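Local structure of gamma-glutamyl-gamma-aminobutyrate hydrolase PuuD (Escherichia coli, 6VTV) at residues Glu141-His145 and Ser204-Glu210; Gln155-Pro159 and Val183-His187; Val165-Leu171 and Arg199-Arg203. The protein hydrolyses the gamma-glutamyl linkage of gamma-glutamyl-gamma-aminobutyrate, releasing glutamate and 4-aminobutanoate in the last step from putrescine to 4-aminobutanoate. All coordinates share one frame; numbering follows the deposited sequence.

Contact 1 (Glu141-His145 and Ser204-Glu210). With MN (manganese (II) ion), chain D.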
loop_
_atom_site.group_PDB
_atom_site.type_symbol
_atom_site.label_atom_id
_atom_site.label_comp_id
_atom_site.label_asym_id
_atom_site.label_seq_id
_atom_site.Cartn_x
_atom_site.Cartn_y
_atom_site.Cartn_z
ATOM N N GLU B 141 19.637 31.557 -11.882
ATOM C CA GLU B 141 20.004 32.017 -10.549
ATOM C C GLU B 141 20.032 30.903 -9.511
ATOM O O GLU B 141 20.351 31.175 -8.347
ATOM C CB GLU B 141 19.034 33.110 -10.084
ATOM C CG GLU B 141 17.559 32.712 -10.134
ATOM C CD GLU B 141 16.955 32.834 -11.522
ATOM O OE1 GLU B 141 15.778 32.456 -11.694
ATOM O OE2 GLU B 141 17.655 33.311 -12.439
ATOM N N LEU B 142 19.722 29.668 -9.889
ATOM C CA LEU B 142 19.527 28.589 -8.936
ATOM C C LEU B 142 20.642 27.556 -9.032
ATOM O O LEU B 142 21.329 27.434 -10.050
ATOM C CB LEU B 142 18.171 27.908 -9.158
ATOM C CG LEU B 142 16.946 28.807 -8.993
ATOM C CD1 LEU B 142 15.662 28.009 -9.161
ATOM C CD2 LEU B 142 16.981 29.503 -7.642
ATOM N N LEU B 143 20.810 26.811 -7.943
ATOM C CA LEU B 143 21.726 25.684 -7.916
ATOM C C LEU B 143 21.147 24.514 -8.709
ATOM O O LEU B 143 19.986 24.521 -9.127
ATOM C CB LEU B 143 21.997 25.247 -6.476
ATOM C CG LEU B 143 22.408 26.328 -5.475
ATOM C CD1 LEU B 143 22.250 25.815 -4.053
ATOM C CD2 LEU B 143 23.836 26.777 -5.727
ATOM N N GLU B 144 21.971 23.491 -8.910
ATOM C CA GLU B 144 21.505 22.250 -9.526
ATOM C C GLU B 144 20.874 21.397 -8.436
ATOM O O GLU B 144 21.572 20.796 -7.615
ATOM C CB GLU B 144 22.648 21.520 -10.220
ATOM C CG GLU B 144 22.224 20.224 -10.897
ATOM C CD GLU B 144 21.048 20.415 -11.837
ATOM O OE1 GLU B 144 21.257 20.909 -12.965
ATOM O OE2 GLU B 144 19.912 20.075 -11.446
ATOM N N HIS B 145 19.544 21.347 -8.418
ATOM C CA HIS B 145 18.818 20.620 -7.387
ATOM C C HIS B 145 18.541 19.169 -7.756
ATOM O O HIS B 145 18.096 18.402 -6.896
ATOM C CB HIS B 145 17.500 21.337 -7.075
ATOM C CG HIS B 145 17.671 22.597 -6.282
ATOM N ND1 HIS B 145 17.714 22.610 -4.904
ATOM C CD2 HIS B 145 17.817 23.886 -6.675
ATOM C CE1 HIS B 145 17.876 23.851 -4.482
ATOM N NE2 HIS B 145 17.942 24.645 -5.536
ATOM N N SER B 204 17.242 27.149 0.355
ATOM C CA SER B 204 18.592 26.891 -0.116
ATOM C C SER B 204 19.315 28.223 -0.328
ATOM O O SER B 204 18.679 29.276 -0.391
ATOM C CB SER B 204 18.555 26.076 -1.409
ATOM O OG SER B 204 17.468 26.455 -2.237
ATOM N N PRO B 205 20.652 28.209 -0.425
ATOM C CA PRO B 205 21.387 29.479 -0.574
ATOM C C PRO B 205 21.025 30.274 -1.821
ATOM O O PRO B 205 21.422 31.443 -1.918
ATOM C CB PRO B 205 22.856 29.039 -0.607
ATOM C CG PRO B 205 22.872 27.736 0.102
ATOM C CD PRO B 205 21.573 27.072 -0.252
ATOM N N ASP B 206 20.296 29.691 -2.772
ATOM C CA ASP B 206 19.855 30.404 -3.963
ATOM C C ASP B 206 18.470 31.021 -3.802
ATOM O O ASP B 206 17.925 31.551 -4.776
ATOM C CB ASP B 206 19.875 29.471 -5.179
ATOM C CG ASP B 206 19.084 28.192 -4.956
ATOM O OD1 ASP B 206 18.423 28.063 -3.904
ATOM O OD2 ASP B 206 19.124 27.310 -5.840
ATOM N N GLY B 207 17.891 30.961 -2.604
ATOM C CA GLY B 207 16.586 31.529 -2.349
ATOM C C GLY B 207 15.417 30.599 -2.586
ATOM O O GLY B 207 14.284 30.959 -2.241
ATOM N N LEU B 208 15.649 29.419 -3.160
ATOM C CA LEU B 208 14.563 28.483 -3.424
ATOM C C LEU B 208 13.975 27.965 -2.118
ATOM O O LEU B 208 14.708 27.562 -1.210
ATOM C CB LEU B 208 15.058 27.312 -4.272
ATOM C CG LEU B 208 13.973 26.315 -4.691
ATOM C CD1 LEU B 208 13.150 26.866 -5.849
ATOM C CD2 LEU B 208 14.570 24.962 -5.045
ATOM N N VAL B 209 12.647 27.972 -2.029
ATOM C CA VAL B 209 11.973 27.464 -0.842
ATOM C C VAL B 209 12.131 25.950 -0.795
ATOM O O VAL B 209 11.742 25.240 -1.731
ATOM C CB VAL B 209 10.495 27.873 -0.835
ATOM C CG1 VAL B 209 9.771 27.193 0.309
ATOM C CG2 VAL B 209 10.365 29.386 -0.728
ATOM N N GLU B 210 12.711 25.448 0.294
ATOM C CA GLU B 210 12.946 24.021 0.465
ATOM C C GLU B 210 12.083 23.400 1.554
ATOM O O GLU B 210 12.118 22.177 1.728
ATOM C CB GLU B 210 14.429 23.761 0.768
ATOM C CG GLU B 210 15.342 23.867 -0.445
ATOM C CD GLU B 210 15.609 22.523 -1.097
ATOM O OE1 GLU B 210 15.524 21.493 -0.396
ATOM O OE2 GLU B 210 15.903 22.494 -2.311
HETATM MN MN MN D . 17.128 21.020 -3.370
HETATM O O HOH W 1 16.470 19.547 -1.735
#
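Asp-206 reaches across to the loop of Leu-143 and His-145 and spends both carboxylate oxygens on two donors each. OD2 takes the backbone N of Leu-143 on its anti lone pair, 2.7 Å away and nearly straight at 169°. The syn lone pair of the same OD2 receives NE2 of His-145 at 2.9 Å, with the oxygen tilted slightly from the imidazole plane. OD1 looks back into its own segment: OG of Ser-204 donates to it from the syn side at 2.5 Å, and the backbone N of Leu-208 meets it from above the carboxylate plane at 3.2 Å. This last bond closes an Asx turn, set on a type I beta turn from Ser-204 to Gly-207 that leads into strand 209-214. With chi1 at 54°, CG of Asp-206 lies between its backbone N and carbonyl carbon, which lets one carboxylate serve both segments.

Since NE2 donates to the aspartate, ND1 of His-145 is left to bind manganese at 2.3 Å; the carboxylate thus acts as a second shell that fixes the ring and may make it a stronger ligand. Leu-208 lays CD2 over one face of this imidazole, 3.6 Å from its centroid, a CH-pi contact. Glu-210 supplies OE2 to the metal at 2.2 Å, while its OE1 accepts from the metal-bound water. His-161, Ser-185 and His-187 complete the manganese site. Toward the outside, Leu-142 and Leu-143 flank the carboxylate, the latter reaching Pro-205 with CD1.

Contact 2 (Gln155-Pro159 and Val183-His187). With MN (manganese (II) ion), chain D.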
loop_
_atom_site.group_PDB
_atom_site.type_symbol
_atom_site.label_atom_id
_atom_site.label_comp_id
_atom_site.label_asym_id
_atom_site.label_seq_id
_atom_site.Cartn_x
_atom_site.Cartn_y
_atom_site.Cartn_z
ATOM N N GLN B 155 24.930 7.650 -4.035
ATOM C CA GLN B 155 25.427 8.984 -4.358
ATOM C C GLN B 155 24.291 9.944 -4.675
ATOM O O GLN B 155 24.396 11.143 -4.390
ATOM C CB GLN B 155 26.400 8.919 -5.537
ATOM C CG GLN B 155 27.324 7.709 -5.538
ATOM C CD GLN B 155 28.247 7.654 -4.335
ATOM O OE1 GLN B 155 28.497 8.666 -3.679
ATOM N NE2 GLN B 155 28.770 6.467 -4.045
ATOM N N GLN B 156 23.199 9.440 -5.260
ATOM C CA GLN B 156 22.077 10.306 -5.602
ATOM C C GLN B 156 21.432 10.909 -4.361
ATOM O O GLN B 156 20.926 12.036 -4.410
ATOM C CB GLN B 156 21.037 9.528 -6.410
ATOM C CG GLN B 156 21.575 8.855 -7.663
ATOM C CD GLN B 156 20.491 8.127 -8.440
ATOM O OE1 GLN B 156 19.300 8.344 -8.215
ATOM N NE2 GLN B 156 20.901 7.258 -9.357
ATOM N N TYR B 157 21.443 10.182 -3.245
ATOM C CA TYR B 157 20.841 10.643 -2.003
ATOM C C TYR B 157 21.862 11.238 -1.041
ATOM O O TYR B 157 21.519 11.533 0.108
ATOM C CB TYR B 157 20.084 9.493 -1.333
ATOM C CG TYR B 157 18.741 9.207 -1.970
ATOM C CD1 TYR B 157 18.646 8.424 -3.113
ATOM C CD2 TYR B 157 17.570 9.731 -1.436
ATOM C CE1 TYR B 157 17.420 8.166 -3.705
ATOM C CE2 TYR B 157 16.341 9.479 -2.020
ATOM C CZ TYR B 157 16.272 8.696 -3.155
ATOM O OH TYR B 157 15.051 8.442 -3.737
ATOM N N ALA B 158 23.103 11.425 -1.487
ATOM C CA ALA B 158 24.123 12.043 -0.661
ATOM C C ALA B 158 23.794 13.516 -0.425
ATOM O O ALA B 158 22.960 14.093 -1.129
ATOM C CB ALA B 158 25.491 11.901 -1.329
ATOM N N PRO B 159 24.415 14.141 0.579
ATOM C CA PRO B 159 24.228 15.584 0.776
ATOM C C PRO B 159 24.516 16.363 -0.499
ATOM O O PRO B 159 25.489 16.098 -1.207
ATOM C CB PRO B 159 25.231 15.921 1.882
ATOM C CG PRO B 159 25.356 14.661 2.655
ATOM C CD PRO B 159 25.202 13.536 1.668
ATOM N N VAL B 183 21.333 18.976 3.259
ATOM C CA VAL B 183 20.245 18.114 2.815
ATOM C C VAL B 183 20.604 17.560 1.444
ATOM O O VAL B 183 21.385 18.158 0.697
ATOM C CB VAL B 183 18.892 18.861 2.754
ATOM C CG1 VAL B 183 18.494 19.380 4.128
ATOM C CG2 VAL B 183 18.954 19.999 1.745
ATOM N N ASN B 184 20.039 16.400 1.119
ATOM C CA ASN B 184 20.136 15.903 -0.243
ATOM C C ASN B 184 19.169 16.675 -1.141
ATOM O O ASN B 184 18.369 17.491 -0.679
ATOM C CB ASN B 184 19.866 14.396 -0.295
ATOM C CG ASN B 184 18.581 14.000 0.412
ATOM O OD1 ASN B 184 17.619 14.765 0.460
ATOM N ND2 ASN B 184 18.560 12.791 0.963
ATOM N N SER B 185 19.250 16.420 -2.442
ATOM C CA SER B 185 18.415 17.143 -3.398
ATOM C C SER B 185 18.205 16.265 -4.620
ATOM O O SER B 185 19.173 15.887 -5.287
ATOM C CB SER B 185 19.058 18.476 -3.789
ATOM O OG SER B 185 18.136 19.329 -4.448
ATOM N N LEU B 186 16.947 15.932 -4.910
ATOM C CA LEU B 186 16.595 15.098 -6.054
ATOM C C LEU B 186 15.292 15.611 -6.674
ATOM O O LEU B 186 14.278 14.918 -6.734
ATOM C CB LEU B 186 16.460 13.628 -5.655
ATOM C CG LEU B 186 17.603 12.928 -4.915
ATOM C CD1 LEU B 186 17.433 13.076 -3.413
ATOM C CD2 LEU B 186 17.669 11.457 -5.300
ATOM N N HIS B 187 15.309 16.852 -7.156
ATOM C CA HIS B 187 14.100 17.452 -7.700
ATOM C C HIS B 187 14.452 18.418 -8.822
ATOM O O HIS B 187 15.381 19.222 -8.694
ATOM C CB HIS B 187 13.298 18.174 -6.610
ATOM C CG HIS B 187 14.064 19.244 -5.896
ATOM N ND1 HIS B 187 13.789 20.585 -6.056
ATOM C CD2 HIS B 187 15.084 19.173 -5.008
ATOM C CE1 HIS B 187 14.611 21.294 -5.303
ATOM N NE2 HIS B 187 15.407 20.462 -4.657
HETATM MN MN MN D . 17.128 21.020 -3.370
HETATM O O HOH W 2 21.216 14.468 -3.234
HETATM O O HOH W 1 16.470 19.547 -1.735
#
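Leu-186 presses CD2 over the centre of the Tyr-157 ring, 3.7 Å from its centroid and 13° off the normal, a CH-pi contact that forms the tight part of this meeting. With CG anti to its carbonyl carbon, chi1 -53°, the leucine turns CD2 over the ring and against the carbonyl O of Gln-156, 3.4 Å away. The phenol hydroxyl of Tyr-157 is hydrogen-bonded to NZ of Lys-34, and Trp-229 stacks on its ring. Asn-184 brings ND2 to the edge of the Tyr-157 ring, amide and ring planes almost perpendicular, and donates a weak bond to the carbonyl O of Tyr-157 at 3.3 Å; its OD1 accepts from the backbone N of His-226, a predicted active-site residue.

Packing is looser past the helix, toward Ala-158 and Pro-159. There a water spans the gap, accepting from the backbone N of Ser-185 at 2.9 Å and lying within hydrogen-bonding distance of the carbonyl O atoms of Gln-156 and Ala-158, while exposed Pro-159 passes Asn-184.

Ser-185 OG and His-187 NE2 each bind manganese at 2.2 Å, and the metal-bound water donates to the carbonyl O of Asn-184. One short segment therefore serves both the metal and the backbone at His-226, consistent with structural coupling between the manganese and predicted catalytic sites.

Contact 3 (Val165-Leu171 and Arg199-Arg203)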
loop_
_atom_site.group_PDB
_atom_site.type_symbol
_atom_site.label_atom_id
_atom_site.label_comp_id
_atom_site.label_asym_id
_atom_site.label_seq_id
_atom_site.Cartn_x
_atom_site.Cartn_y
_atom_site.Cartn_z
ATOM N N VAL B 165 17.213 27.664 8.015
ATOM C CA VAL B 165 15.887 27.659 8.618
ATOM C C VAL B 165 15.401 29.091 8.800
ATOM O O VAL B 165 16.139 29.960 9.281
ATOM C CB VAL B 165 15.910 26.910 9.959
ATOM C CG1 VAL B 165 14.576 27.056 10.679
ATOM C CG2 VAL B 165 16.245 25.444 9.740
ATOM N N GLU B 166 14.154 29.344 8.408
ATOM C CA GLU B 166 13.507 30.616 8.702
ATOM C C GLU B 166 12.917 30.552 10.106
ATOM O O GLU B 166 12.109 29.666 10.405
ATOM C CB GLU B 166 12.426 30.925 7.669
ATOM C CG GLU B 166 11.800 32.302 7.827
ATOM C CD GLU B 166 11.014 32.733 6.604
ATOM O OE1 GLU B 166 11.586 32.722 5.495
ATOM O OE2 GLU B 166 9.824 33.085 6.753
ATOM N N GLU B 167 13.322 31.482 10.965
ATOM C CA GLU B 167 12.930 31.428 12.366
ATOM C C GLU B 167 11.436 31.691 12.532
ATOM O O GLU B 167 10.798 32.347 11.704
ATOM C CB GLU B 167 13.732 32.442 13.181
ATOM C CG GLU B 167 13.998 32.008 14.612
ATOM C CD GLU B 167 14.901 32.973 15.354
ATOM O OE1 GLU B 167 14.646 33.229 16.550
ATOM O OE2 GLU B 167 15.864 33.478 14.741
ATOM N N GLY B 168 10.881 31.162 13.619
ATOM C CA GLY B 168 9.492 31.383 13.961
ATOM C C GLY B 168 8.517 30.315 13.520
ATOM O O GLY B 168 7.309 30.498 13.703
ATOM N N GLY B 169 8.993 29.208 12.955
ATOM C CA GLY B 169 8.101 28.170 12.477
ATOM C C GLY B 169 8.312 26.818 13.128
ATOM O O GLY B 169 8.882 26.726 14.219
ATOM N N LEU B 170 7.855 25.758 12.455
ATOM C CA LEU B 170 7.966 24.414 13.013
ATOM C C LEU B 170 9.418 23.969 13.117
ATOM O O LEU B 170 9.819 23.377 14.126
ATOM C CB LEU B 170 7.172 23.423 12.160
ATOM C CG LEU B 170 5.657 23.376 12.359
ATOM C CD1 LEU B 170 5.038 22.345 11.428
ATOM C CD2 LEU B 170 5.316 23.070 13.806
ATOM N N LEU B 171 10.219 24.235 12.081
ATOM C CA LEU B 171 11.604 23.774 12.078
ATOM C C LEU B 171 12.401 24.405 13.212
ATOM O O LEU B 171 13.274 23.758 13.802
ATOM C CB LEU B 171 12.257 24.078 10.730
ATOM C CG LEU B 171 11.765 23.259 9.537
ATOM C CD1 LEU B 171 12.624 23.536 8.313
ATOM C CD2 LEU B 171 11.759 21.776 9.869
ATOM N N ARG B 199 3.711 29.213 5.458
ATOM C CA ARG B 199 4.857 29.935 5.990
ATOM C C ARG B 199 6.137 29.259 5.513
ATOM O O ARG B 199 6.232 28.027 5.514
ATOM C CB ARG B 199 4.805 29.974 7.521
ATOM C CG ARG B 199 6.144 30.169 8.206
ATOM C CD ARG B 199 6.160 29.512 9.583
ATOM N NE ARG B 199 5.022 29.912 10.410
ATOM C CZ ARG B 199 4.041 29.094 10.783
ATOM N NH1 ARG B 199 4.052 27.822 10.404
ATOM N NH2 ARG B 199 3.048 29.546 11.537
ATOM N N VAL B 200 7.112 30.062 5.090
ATOM C CA VAL B 200 8.367 29.506 4.601
ATOM C C VAL B 200 9.194 29.024 5.783
ATOM O O VAL B 200 9.405 29.758 6.758
ATOM C CB VAL B 200 9.127 30.544 3.762
ATOM C CG1 VAL B 200 10.506 30.022 3.393
ATOM C CG2 VAL B 200 8.333 30.891 2.511
ATOM N N GLU B 201 9.661 27.778 5.708
ATOM C CA GLU B 201 10.418 27.169 6.794
ATOM C C GLU B 201 11.919 27.151 6.551
ATOM O O GLU B 201 12.688 27.288 7.508
ATOM C CB GLU B 201 9.932 25.736 7.040
ATOM C CG GLU B 201 8.557 25.648 7.682
ATOM C CD GLU B 201 8.589 25.913 9.175
ATOM O OE1 GLU B 201 9.698 25.964 9.749
ATOM O OE2 GLU B 201 7.506 26.074 9.775
ATOM N N ALA B 202 12.358 26.985 5.305
ATOM C CA ALA B 202 13.783 26.940 5.005
ATOM C C ALA B 202 14.001 27.272 3.536
ATOM O O ALA B 202 13.106 27.106 2.703
ATOM C CB ALA B 202 14.386 25.571 5.343
ATOM N N ARG B 203 15.211 27.743 3.231
ATOM C CA ARG B 203 15.600 28.078 1.868
ATOM C C ARG B 203 17.014 27.585 1.594
ATOM O O ARG B 203 17.879 27.612 2.473
ATOM C CB ARG B 203 15.555 29.590 1.602
ATOM C CG ARG B 203 14.199 30.247 1.741
ATOM C CD ARG B 203 14.323 31.734 1.445
ATOM N NE ARG B 203 13.054 32.443 1.573
ATOM C CZ ARG B 203 12.224 32.678 0.561
ATOM N NH1 ARG B 203 12.526 32.258 -0.660
ATOM N NH2 ARG B 203 11.092 33.335 0.772
HETATM O O HOH W 3 11.060 27.392 11.506
HETATM O O HOH W 4 7.034 32.863 5.407
HETATM O O HOH W 5 9.498 29.977 9.789
HETATM O O HOH W 6 10.856 34.002 3.527
#
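Glu-201 provides the direct polar grip of this contact. Its carboxylate receives the first N-H groups of helix 170-174: OE2 takes the backbone N of Leu-170 on the syn side at 2.7 Å, and OE1 takes that of Leu-171 from above the carboxylate plane at 2.9 Å. A bend at chi2 (-78°) turns the carboxylate back to this helix start, where its negative charge probably suits the helix dipole. The carbonyl O of Glu-201 accepts the backbone N of Glu-166 at 2.7 Å.

Waters supply a second layer. One lies 2.6 Å from OE1 of Glu-201 and within hydrogen-bonding distance of the carbonyl O of Glu-166; another joins OE2 of Glu-166 to the backbone N of Val-200; a third links OE1 of Glu-166 with NH2 of Arg-203, whose NH1 bonds the carbonyl O of Gly-207.

Apolar packing is modest: Leu-171 sets CD1 against CB of Ala-202 at 4.0 Å. CA of Gly-169, the N-cap residue, lies against OE2 of Glu-201, 3.5 Å away.

Val-165 and Ala-202 form an antiparallel, non-hydrogen-bonded pair between strands 161-165 and 198-203. On strand 209-214, which also adjoins 198-203, Ser-213 hydrogen-bonds OE2 of Glu-201, the acid that ties the start of helix 170-174 to strand 198-203.

Overall arrangement
From the N terminus, the chain first reaches 141-145, in the loop before helix 153-156; pairing with 204-210, at the turn between strands 198-203 and 209-214, closes the long loop of contact 1. Contacts 2 and 3 both nest inside it. Contact 2 joins the end of helix 153-156 to the loop after strand 180-183, but 165-171 of contact 3 intervenes and pairs only later with 199-203, so these two cross. Contacts 1 and 2 meet around the shared manganese ion and its water, and the carbonyl O of His-145 probably accepts from Ser-185 OG. Contact 3 joins contact 1 through neighbouring strands 198-203 and 209-214. Contacts 2 and 3 do not touch.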